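Local coordinates for protein GH26C (Muricauda sp. MAR_2010_75, PDB 6Q78) that probably hydrolyses internal beta-1,4-mannosidic linkages in mannans, as an endo-mannanase of glycoside hydrolase family 26, at residues Val83-Ala88 with Ser100-Met105; Asp87-Phe92 with Leu145-Met150; Val155-Phe160 with Met371-Tyr376. One frame throughout, in Å; residues are numbered along the deposited sequence.

In the fold
The three contacts belong to one (beta/alpha)8 barrel and lie close together, with centres 9 Å apart for contacts 1 and 2 and 12 Å apart for either of these and contact 3. Along the chain, contacts 1 and 2 share Asp87 and Ala88, where strand 81-86 runs out into its loop; contact 3 opens only after both have closed. Contact 1 joins that strand and its turn to helix 101-106, contact 2 sets the following loop against helix 132-150, and contact 3 runs from the end of strand 153-157 and the loop after it to the residue that follows strand 369-372, the neighbour of 81-86. Asn375, on the segment after strand 369-372, bonds Asp101 of contact 1 and Ser91 of contact 2.

Contact 1 (Val83-Ala88 with Ser100-Met105); sequences VGQQDA and SDIKKM
Ala88 and Ser100 bring the two backbones closest, their CA atoms 5.3 Å apart, where the type II turn Gln85-Ala88 that leaves strand 81-86 meets the start of helix 101-106. Direct contact here is of Ala88 O with Ser100: the carbonyl oxygen lies 3.2 Å from Ser100 CB and also receives a CA-H...O contact from Ser100 CA. Further back on the strand, Gln85 and Ile102 cross at a slant. The Gln85 chain is extended, with CG anti to the backbone N (chi1 -178°), which carries its amide out toward the helix; there OE1 sits 3.4 Å from Ile102 CD1, and that same methyl also packs on Gln85 CB. The amide is fixed beyond the contact as well, OE1 being hydrogen-bonded to Thr382 OG1 and NE2 to Trp373 O.

No direct hydrogen bond crosses the interface; two waters bridge it. One donates to Gln85 OE1 and accepts from Ile102 N at 3.0 Å, while the other donates to Ala88 O and accepts from Asp101 N at 2.8 Å. Ser100 is the N-cap: its OG, at chi1 69°, accepts from Lys103 N at 3.1 Å and is hydrogen-bonded to Asp109 OD1. Lys104 NZ makes a salt bridge to Asp101 OD1 along the helix. The first-turn amides, which have no helical acceptor, are thus satisfied by two waters and one serine hydroxyl, and the strand-to-helix step of this beta-alpha-beta unit is bridged by water, with the Ile102 methyl packed against the Gln85 side chain.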
loop_
_atom_site.group_PDB
_atom_site.type_symbol
_atom_site.label_atom_id
_atom_site.label_comp_id
_atom_site.label_asym_id
_atom_site.label_seq_id
_atom_site.Cartn_x
_atom_site.Cartn_y
_atom_site.Cartn_z
ATOM N N VAL A 83 3.073 -3.166 11.142
ATOM C CA VAL A 83 3.935 -3.805 10.153
ATOM C C VAL A 83 3.143 -4.874 9.423
ATOM O O VAL A 83 2.560 -5.761 10.050
ATOM C CB VAL A 83 5.169 -4.409 10.831
ATOM C CG1 VAL A 83 5.949 -5.312 9.879
ATOM C CG2 VAL A 83 6.062 -3.254 11.348
ATOM N N GLY A 84 3.167 -4.807 8.093
ATOM C CA GLY A 84 2.527 -5.843 7.304
ATOM C C GLY A 84 3.373 -6.344 6.148
ATOM O O GLY A 84 4.554 -6.000 6.012
ATOM N N GLN A 85 2.776 -7.177 5.295
ATOM C CA GLN A 85 3.508 -7.756 4.174
ATOM C C GLN A 85 2.538 -8.070 3.035
ATOM O O GLN A 85 1.404 -8.545 3.260
ATOM C CB GLN A 85 4.309 -9.006 4.603
ATOM C CG GLN A 85 5.142 -9.627 3.479
ATOM C CD GLN A 85 6.298 -10.484 4.025
ATOM O OE1 GLN A 85 6.240 -11.018 5.136
ATOM N NE2 GLN A 85 7.351 -10.608 3.238
ATOM N N GLN A 86 3.007 -7.804 1.821
ATOM C CA GLN A 86 2.243 -8.116 0.611
ATOM C C GLN A 86 2.037 -9.629 0.529
ATOM O O GLN A 86 2.984 -10.402 0.711
ATOM C CB GLN A 86 3.039 -7.642 -0.609
ATOM C CG GLN A 86 2.290 -7.739 -1.919
ATOM C CD GLN A 86 1.236 -6.666 -2.069
ATOM O OE1 GLN A 86 1.128 -5.764 -1.264
ATOM N NE2 GLN A 86 0.451 -6.775 -3.153
ATOM N N ASP A 87 0.798 -10.043 0.227
ATOM C CA ASP A 87 0.478 -11.458 -0.015
ATOM C C ASP A 87 0.925 -12.371 1.122
ATOM O O ASP A 87 1.371 -13.507 0.912
ATOM C CB ASP A 87 1.016 -11.920 -1.375
ATOM C CG ASP A 87 0.340 -11.206 -2.530
ATOM O OD1 ASP A 87 -0.822 -10.825 -2.412
ATOM O OD2 ASP A 87 0.986 -11.015 -3.579
ATOM N N ALA A 88 0.789 -11.880 2.350
ATOM C CA ALA A 88 1.317 -12.638 3.491
ATOM C C ALA A 88 0.653 -14.012 3.628
ATOM O O ALA A 88 1.268 -14.928 4.189
ATOM C CB ALA A 88 1.129 -11.834 4.774
ATOM N N SER A 100 1.430 -17.613 7.549
ATOM C CA SER A 100 2.227 -16.546 6.955
ATOM C C SER A 100 3.672 -16.660 7.428
ATOM O O SER A 100 3.949 -17.121 8.549
ATOM C CB SER A 100 1.659 -15.178 7.387
ATOM O OG SER A 100 1.860 -14.905 8.780
ATOM N N ASP A 101 4.620 -16.247 6.571
ATOM C CA ASP A 101 6.013 -16.295 7.001
ATOM C C ASP A 101 6.234 -15.466 8.258
ATOM O O ASP A 101 7.011 -15.861 9.125
ATOM C CB ASP A 101 6.961 -15.838 5.890
ATOM C CG ASP A 101 7.104 -16.853 4.777
ATOM O OD1 ASP A 101 6.670 -18.013 4.948
ATOM O OD2 ASP A 101 7.699 -16.513 3.724
ATOM N N ILE A 102 5.567 -14.313 8.393
ATOM C CA ILE A 102 5.772 -13.525 9.603
ATOM C C ILE A 102 5.310 -14.291 10.834
ATOM O O ILE A 102 5.938 -14.192 11.891
ATOM C CB ILE A 102 5.155 -12.122 9.458
ATOM C CG1 ILE A 102 6.108 -11.266 8.615
ATOM C CG2 ILE A 102 4.933 -11.426 10.809
ATOM C CD1 ILE A 102 5.524 -9.901 8.230
ATOM N N LYS A 103 4.245 -15.093 10.715
ATOM C CA LYS A 103 3.831 -15.926 11.855
ATOM C C LYS A 103 4.774 -17.110 12.075
ATOM O O LYS A 103 5.059 -17.470 13.225
ATOM C CB LYS A 103 2.396 -16.416 11.658
ATOM C CG LYS A 103 1.883 -17.286 12.816
ATOM C CD LYS A 103 0.398 -17.541 12.639
ATOM C CE LYS A 103 -0.039 -18.716 13.465
ATOM N NZ LYS A 103 0.021 -18.399 14.890
ATOM N N LYS A 104 5.297 -17.720 10.998
ATOM C CA LYS A 104 6.330 -18.743 11.198
ATOM C C LYS A 104 7.488 -18.184 12.007
ATOM O O LYS A 104 8.089 -18.891 12.827
ATOM C CB LYS A 104 6.890 -19.246 9.856
ATOM C CG LYS A 104 5.900 -19.935 8.878
ATOM C CD LYS A 104 6.690 -20.475 7.684
ATOM C CE LYS A 104 5.841 -21.183 6.659
ATOM N NZ LYS A 104 5.099 -20.216 5.776
ATOM N N MET A 105 7.861 -16.937 11.733
ATOM C CA MET A 105 9.035 -16.303 12.319
ATOM C C MET A 105 8.769 -15.827 13.740
ATOM O O MET A 105 9.556 -16.127 14.656
ATOM C CB MET A 105 9.405 -15.099 11.428
ATOM C CG MET A 105 10.705 -14.367 11.821
ATOM S SD MET A 105 12.197 -15.426 11.694
ATOM C CE MET A 105 12.630 -15.646 13.445
HETATM O O HOH W 1 4.437 -12.995 5.931
HETATM O O HOH W 2 3.972 -15.184 4.010
#

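Contact 2 (Asp87-Phe92 with Leu145-Met150); sequences DAFSSF and LRAFDM
Phe89 and Arg146 form a cation-pi stack: the guanidinium lies flat on the phenyl ring, the two planes 15° apart, with Arg146 CZ 4.0 Å from the ring centroid. Arg146 NE stands over the middle of the ring, whereas NH2 reaches toward its rim, 3.5 Å from Phe89 CD1. The arginine chain is extended from CG to NE, with CG anti to the backbone N (chi1 164°), which lets it span the distance from the helix to the aromatic face.

Apolar contacts hold other parts of the ring. Ala147 CB touches the edge, 4.0 Å from Phe89 CE2, and Met150, its chain bent at chi3 (-58°), brings CE to 3.6 Å from Phe89 CZ. Arg146 and Ala147 lie on helix 132-150, which follows strand 112-116 in the (beta/alpha)8 barrel; Leu113 of that strand packs on both Phe89 and Ala147, so the phenyl ring wedges between loop, helix and sheet. With an alanine here, the Arg146 guanidinium would probably lose the face it lies on and be set free to turn, and a gap would open beside Ala147 and Met150.

The polar link is indirect: a water donates to Phe89 O at 2.7 Å and accepts from Arg146 NH1 at 3.2 Å.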
loop_
_atom_site.group_PDB
_atom_site.type_symbol
_atom_site.label_atom_id
_atom_site.label_comp_id
_atom_site.label_asym_id
_atom_site.label_seq_id
_atom_site.Cartn_x
_atom_site.Cartn_y
_atom_site.Cartn_z
ATOM N N ASP A 87 0.798 -10.043 0.227
ATOM C CA ASP A 87 0.478 -11.458 -0.015
ATOM C C ASP A 87 0.925 -12.371 1.122
ATOM O O ASP A 87 1.371 -13.507 0.912
ATOM C CB ASP A 87 1.016 -11.920 -1.375
ATOM C CG ASP A 87 0.340 -11.206 -2.530
ATOM O OD1 ASP A 87 -0.822 -10.825 -2.412
ATOM O OD2 ASP A 87 0.986 -11.015 -3.579
ATOM N N ALA A 88 0.789 -11.880 2.350
ATOM C CA ALA A 88 1.317 -12.638 3.491
ATOM C C ALA A 88 0.653 -14.012 3.628
ATOM O O ALA A 88 1.268 -14.928 4.189
ATOM C CB ALA A 88 1.129 -11.834 4.774
ATOM N N PHE A 89 -0.601 -14.172 3.187
ATOM C CA PHE A 89 -1.311 -15.445 3.342
ATOM C C PHE A 89 -1.252 -16.357 2.110
ATOM O O PHE A 89 -1.784 -17.479 2.179
ATOM C CB PHE A 89 -2.767 -15.193 3.759
ATOM C CG PHE A 89 -2.921 -14.412 5.056
ATOM C CD1 PHE A 89 -2.170 -14.716 6.175
ATOM C CD2 PHE A 89 -3.851 -13.394 5.138
ATOM C CE1 PHE A 89 -2.312 -13.995 7.355
ATOM C CE2 PHE A 89 -4.003 -12.659 6.321
ATOM C CZ PHE A 89 -3.220 -12.971 7.432
ATOM N N SER A 90 -0.562 -15.941 1.040
ATOM C CA SER A 90 -0.536 -16.711 -0.205
ATOM C C SER A 90 0.838 -16.812 -0.869
ATOM O O SER A 90 0.977 -17.565 -1.853
ATOM C CB SER A 90 -1.502 -16.066 -1.213
ATOM O OG SER A 90 -1.176 -14.679 -1.436
ATOM N N SER A 91 1.853 -16.080 -0.397
ATOM C CA SER A 91 3.188 -16.112 -0.989
ATOM C C SER A 91 4.196 -16.329 0.124
ATOM O O SER A 91 4.197 -15.593 1.118
ATOM C CB SER A 91 3.487 -14.813 -1.749
ATOM O OG SER A 91 4.617 -14.993 -2.622
ATOM N N PHE A 92 5.005 -17.382 -0.012
ATOM C CA PHE A 92 5.872 -17.828 1.058
ATOM C C PHE A 92 7.259 -18.108 0.519
ATOM O O PHE A 92 7.407 -18.606 -0.603
ATOM C CB PHE A 92 5.331 -19.128 1.684
ATOM C CG PHE A 92 3.844 -19.099 1.967
ATOM C CD1 PHE A 92 2.936 -19.529 1.009
ATOM C CD2 PHE A 92 3.373 -18.640 3.185
ATOM C CE1 PHE A 92 1.564 -19.511 1.274
ATOM C CE2 PHE A 92 2.012 -18.629 3.466
ATOM C CZ PHE A 92 1.108 -19.057 2.511
ATOM N N LEU A 145 -10.828 -11.142 3.449
ATOM C CA LEU A 145 -11.860 -11.346 4.462
ATOM C C LEU A 145 -11.272 -11.976 5.710
ATOM O O LEU A 145 -11.647 -11.587 6.838
ATOM C CB LEU A 145 -13.012 -12.205 3.930
ATOM C CG LEU A 145 -13.771 -11.645 2.730
ATOM C CD1 LEU A 145 -14.854 -12.676 2.304
ATOM C CD2 LEU A 145 -14.429 -10.322 3.092
ATOM N N ARG A 146 -10.350 -12.944 5.544
ATOM C CA ARG A 146 -9.632 -13.526 6.683
ATOM C C ARG A 146 -8.893 -12.439 7.455
ATOM O O ARG A 146 -8.965 -12.358 8.699
ATOM C CB ARG A 146 -8.625 -14.552 6.153
ATOM C CG ARG A 146 -7.506 -14.994 7.132
ATOM C CD ARG A 146 -6.704 -16.126 6.491
ATOM N NE ARG A 146 -5.498 -16.497 7.207
ATOM C CZ ARG A 146 -4.597 -17.344 6.723
ATOM N NH1 ARG A 146 -4.769 -17.871 5.514
ATOM N NH2 ARG A 146 -3.517 -17.650 7.436
ATOM N N ALA A 147 -8.183 -11.569 6.729
ATOM C CA ALA A 147 -7.457 -10.490 7.392
ATOM C C ALA A 147 -8.409 -9.595 8.179
ATOM O O ALA A 147 -8.153 -9.275 9.353
ATOM C CB ALA A 147 -6.672 -9.667 6.353
ATOM N N PHE A 148 -9.518 -9.170 7.554
ATOM C CA PHE A 148 -10.447 -8.280 8.237
ATOM C C PHE A 148 -11.057 -8.964 9.458
ATOM O O PHE A 148 -11.200 -8.342 10.521
ATOM C CB PHE A 148 -11.548 -7.852 7.262
ATOM C CG PHE A 148 -12.592 -6.981 7.878
ATOM C CD1 PHE A 148 -12.304 -5.663 8.194
ATOM C CD2 PHE A 148 -13.844 -7.491 8.160
ATOM C CE1 PHE A 148 -13.266 -4.851 8.754
ATOM C CE2 PHE A 148 -14.830 -6.689 8.730
ATOM C CZ PHE A 148 -14.524 -5.352 9.013
ATOM N N ASP A 149 -11.435 -10.249 9.328
ATOM C CA ASP A 149 -12.013 -10.948 10.488
ATOM C C ASP A 149 -11.039 -11.003 11.656
ATOM O O ASP A 149 -11.470 -11.069 12.814
ATOM C CB ASP A 149 -12.422 -12.376 10.115
ATOM C CG ASP A 149 -13.700 -12.458 9.283
ATOM O OD1 ASP A 149 -14.394 -11.427 9.119
ATOM O OD2 ASP A 149 -14.009 -13.599 8.809
ATOM N N MET A 150 -9.733 -11.013 11.390
ATOM C CA MET A 150 -8.711 -11.022 12.435
ATOM C C MET A 150 -8.329 -9.614 12.886
ATOM O O MET A 150 -7.537 -9.471 13.846
ATOM C CB MET A 150 -7.469 -11.789 11.933
ATOM C CG MET A 150 -7.802 -13.254 11.689
ATOM S SD MET A 150 -6.337 -14.274 11.383
ATOM C CE MET A 150 -5.667 -13.432 9.990
HETATM O O HOH W 3 -2.285 -19.276 4.126
#

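Contact 3 (Val155-Phe160 with Met371-Tyr376); sequences VFCWHF and MFWYNY
His159, whose CE1 meets Trp373 CH2 at 3.8 Å, is gripped through both ring nitrogens: ND1 is hydrogen-bonded to Asp116 OD2, and NE2 to O2 of a bound Tris molecule, probably from the crystallisation liquor. The bond to Asp116 helps to fix the rotation of the imidazole. The two aromatic groups meet rim to rim, neither over the face of the other, with the imidazole and the six-membered indole ring inclined at 60° and their centroids 6.0 Å apart.

Cys157 supplies the second touch, a sulfur-aromatic contact at the indole edge. Its SG, turned between the backbone N and the carbonyl carbon (chi1 63°), lies 4.0 Å from Trp373 CH2, so this one carbon meets both partners. With CG anti to the backbone N (chi1 -157°), the indole extends its benzo end toward them, although the backbones stay far apart, 11.4 Å between Cys157 CA and Trp373 CA. On the same segment, Trp373 NE1 sits 3.4 Å above the plane of the Tyr374 ring, over its centre. Side chains meeting across the barrel mouth from the C-terminal ends of strands 153-157 and 369-372, beside a bound Tris molecule, are consistent with the substrate pocket of a family 26 (beta/alpha)8-barrel hydrolase.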
loop_
_atom_site.group_PDB
_atom_site.type_symbol
_atom_site.label_atom_id
_atom_site.label_comp_id
_atom_site.label_asym_id
_atom_site.label_seq_id
_atom_site.Cartn_x
_atom_site.Cartn_y
_atom_site.Cartn_z
ATOM N N VAL A 155 -4.491 -3.236 2.405
ATOM C CA VAL A 155 -4.061 -2.243 1.424
ATOM C C VAL A 155 -4.012 -2.922 0.057
ATOM O O VAL A 155 -3.489 -4.036 -0.057
ATOM C CB VAL A 155 -2.688 -1.654 1.799
ATOM C CG1 VAL A 155 -2.343 -0.506 0.830
ATOM C CG2 VAL A 155 -2.672 -1.181 3.229
ATOM N N PHE A 156 -4.555 -2.263 -0.978
ATOM C CA PHE A 156 -4.434 -2.730 -2.363
ATOM C C PHE A 156 -3.650 -1.752 -3.215
ATOM O O PHE A 156 -3.982 -0.555 -3.248
ATOM C CB PHE A 156 -5.802 -2.842 -3.043
ATOM C CG PHE A 156 -6.533 -4.134 -2.788
ATOM C CD1 PHE A 156 -7.109 -4.394 -1.531
ATOM C CD2 PHE A 156 -6.631 -5.089 -3.787
ATOM C CE1 PHE A 156 -7.811 -5.590 -1.291
ATOM C CE2 PHE A 156 -7.366 -6.276 -3.560
ATOM C CZ PHE A 156 -7.956 -6.511 -2.312
ATOM N N CYS A 157 -2.650 -2.267 -3.928
ATOM C CA CYS A 157 -2.032 -1.558 -5.041
ATOM C C CYS A 157 -2.658 -2.107 -6.322
ATOM O O CYS A 157 -3.578 -2.936 -6.281
ATOM C CB CYS A 157 -0.502 -1.685 -5.005
ATOM S SG CYS A 157 0.091 -3.403 -5.203
ATOM N N TRP A 158 -2.202 -1.614 -7.481
ATOM C CA TRP A 158 -2.805 -2.007 -8.756
ATOM C C TRP A 158 -1.731 -2.013 -9.834
ATOM O O TRP A 158 -1.423 -0.964 -10.426
ATOM C CB TRP A 158 -3.917 -1.034 -9.097
ATOM C CG TRP A 158 -4.709 -1.437 -10.306
ATOM C CD1 TRP A 158 -4.736 -2.676 -10.915
ATOM C CD2 TRP A 158 -5.656 -0.630 -11.011
ATOM N NE1 TRP A 158 -5.626 -2.670 -11.987
ATOM C CE2 TRP A 158 -6.206 -1.424 -12.052
ATOM C CE3 TRP A 158 -6.069 0.691 -10.883
ATOM C CZ2 TRP A 158 -7.172 -0.934 -12.919
ATOM C CZ3 TRP A 158 -7.016 1.186 -11.781
ATOM C CH2 TRP A 158 -7.550 0.378 -12.771
ATOM N N HIS A 159 -1.188 -3.207 -10.123
ATOM C CA HIS A 159 -0.288 -3.347 -11.264
ATOM C C HIS A 159 -1.172 -3.528 -12.493
ATOM O O HIS A 159 -1.492 -4.645 -12.937
ATOM C CB HIS A 159 0.708 -4.478 -11.054
ATOM C CG HIS A 159 1.801 -4.137 -10.090
ATOM N ND1 HIS A 159 1.652 -4.273 -8.724
ATOM C CD2 HIS A 159 3.070 -3.690 -10.292
ATOM C CE1 HIS A 159 2.774 -3.898 -8.125
ATOM N NE2 HIS A 159 3.642 -3.520 -9.050
ATOM N N PHE A 160 -1.608 -2.375 -13.018
ATOM C CA PHE A 160 -2.616 -2.270 -14.079
ATOM C C PHE A 160 -1.936 -2.406 -15.437
ATOM O O PHE A 160 -1.126 -1.568 -15.824
ATOM C CB PHE A 160 -3.290 -0.908 -13.875
ATOM C CG PHE A 160 -4.366 -0.532 -14.899
ATOM C CD1 PHE A 160 -5.062 -1.488 -15.611
ATOM C CD2 PHE A 160 -4.697 0.805 -15.075
ATOM C CE1 PHE A 160 -6.062 -1.099 -16.520
ATOM C CE2 PHE A 160 -5.647 1.190 -16.000
ATOM C CZ PHE A 160 -6.325 0.243 -16.728
ATOM N N MET A 371 4.938 -1.580 5.113
ATOM C CA MET A 371 4.685 -2.893 4.519
ATOM C C MET A 371 5.886 -3.387 3.728
ATOM O O MET A 371 6.438 -2.660 2.896
ATOM C CB MET A 371 3.464 -2.830 3.595
ATOM C CG MET A 371 2.934 -4.227 3.148
ATOM S SD MET A 371 1.803 -4.085 1.757
ATOM C CE MET A 371 2.926 -3.713 0.393
ATOM N N PHE A 372 6.258 -4.637 3.979
ATOM C CA PHE A 372 7.259 -5.338 3.197
ATOM C C PHE A 372 6.629 -5.912 1.932
ATOM O O PHE A 372 5.438 -6.272 1.909
ATOM C CB PHE A 372 7.783 -6.502 4.041
ATOM C CG PHE A 372 8.603 -6.055 5.226
ATOM C CD1 PHE A 372 9.893 -5.587 5.041
ATOM C CD2 PHE A 372 8.087 -6.095 6.527
ATOM C CE1 PHE A 372 10.664 -5.153 6.126
ATOM C CE2 PHE A 372 8.880 -5.680 7.606
ATOM C CZ PHE A 372 10.159 -5.211 7.399
ATOM N N TRP A 373 7.433 -5.996 0.865
ATOM C CA TRP A 373 6.980 -6.734 -0.302
ATOM C C TRP A 373 6.922 -8.229 0.018
ATOM O O TRP A 373 7.285 -8.664 1.110
ATOM C CB TRP A 373 7.832 -6.396 -1.538
ATOM C CG TRP A 373 7.116 -6.665 -2.817
ATOM C CD1 TRP A 373 7.512 -7.520 -3.810
ATOM C CD2 TRP A 373 5.867 -6.088 -3.259
ATOM N NE1 TRP A 373 6.588 -7.531 -4.828
ATOM C CE2 TRP A 373 5.574 -6.659 -4.525
ATOM C CE3 TRP A 373 4.984 -5.142 -2.715
ATOM C CZ2 TRP A 373 4.422 -6.330 -5.252
ATOM C CZ3 TRP A 373 3.831 -4.818 -3.441
ATOM C CH2 TRP A 373 3.565 -5.419 -4.694
ATOM N N TYR A 374 6.440 -9.029 -0.927
ATOM C CA TYR A 374 6.239 -10.446 -0.645
ATOM C C TYR A 374 7.559 -11.224 -0.599
ATOM O O TYR A 374 8.581 -10.836 -1.191
ATOM C CB TYR A 374 5.225 -11.114 -1.583
ATOM C CG TYR A 374 5.370 -10.924 -3.076
ATOM C CD1 TYR A 374 6.485 -11.383 -3.771
ATOM C CD2 TYR A 374 4.346 -10.320 -3.802
ATOM C CE1 TYR A 374 6.569 -11.242 -5.175
ATOM C CE2 TYR A 374 4.426 -10.182 -5.179
ATOM C CZ TYR A 374 5.518 -10.639 -5.841
ATOM O OH TYR A 374 5.591 -10.487 -7.227
ATOM N N ASN A 375 7.513 -12.359 0.090
ATOM C CA ASN A 375 8.536 -13.402 -0.049
ATOM C C ASN A 375 8.111 -14.347 -1.156
ATOM O O ASN A 375 6.924 -14.622 -1.309
ATOM C CB ASN A 375 8.612 -14.212 1.251
ATOM C CG ASN A 375 9.225 -13.443 2.423
ATOM O OD1 ASN A 375 9.849 -12.392 2.267
ATOM N ND2 ASN A 375 9.043 -13.999 3.629
ATOM N N TYR A 376 9.074 -14.840 -1.937
ATOM C CA TYR A 376 8.707 -15.642 -3.100
ATOM C C TYR A 376 9.883 -16.512 -3.518
ATOM O O TYR A 376 10.986 -16.002 -3.722
ATOM C CB TYR A 376 8.342 -14.695 -4.260
ATOM C CG TYR A 376 7.936 -15.406 -5.532
ATOM C CD1 TYR A 376 6.680 -15.973 -5.663
ATOM C CD2 TYR A 376 8.810 -15.502 -6.596
ATOM C CE1 TYR A 376 6.307 -16.628 -6.835
ATOM C CE2 TYR A 376 8.448 -16.149 -7.761
ATOM C CZ TYR A 376 7.194 -16.702 -7.871
ATOM O OH TYR A 376 6.843 -17.342 -9.044
#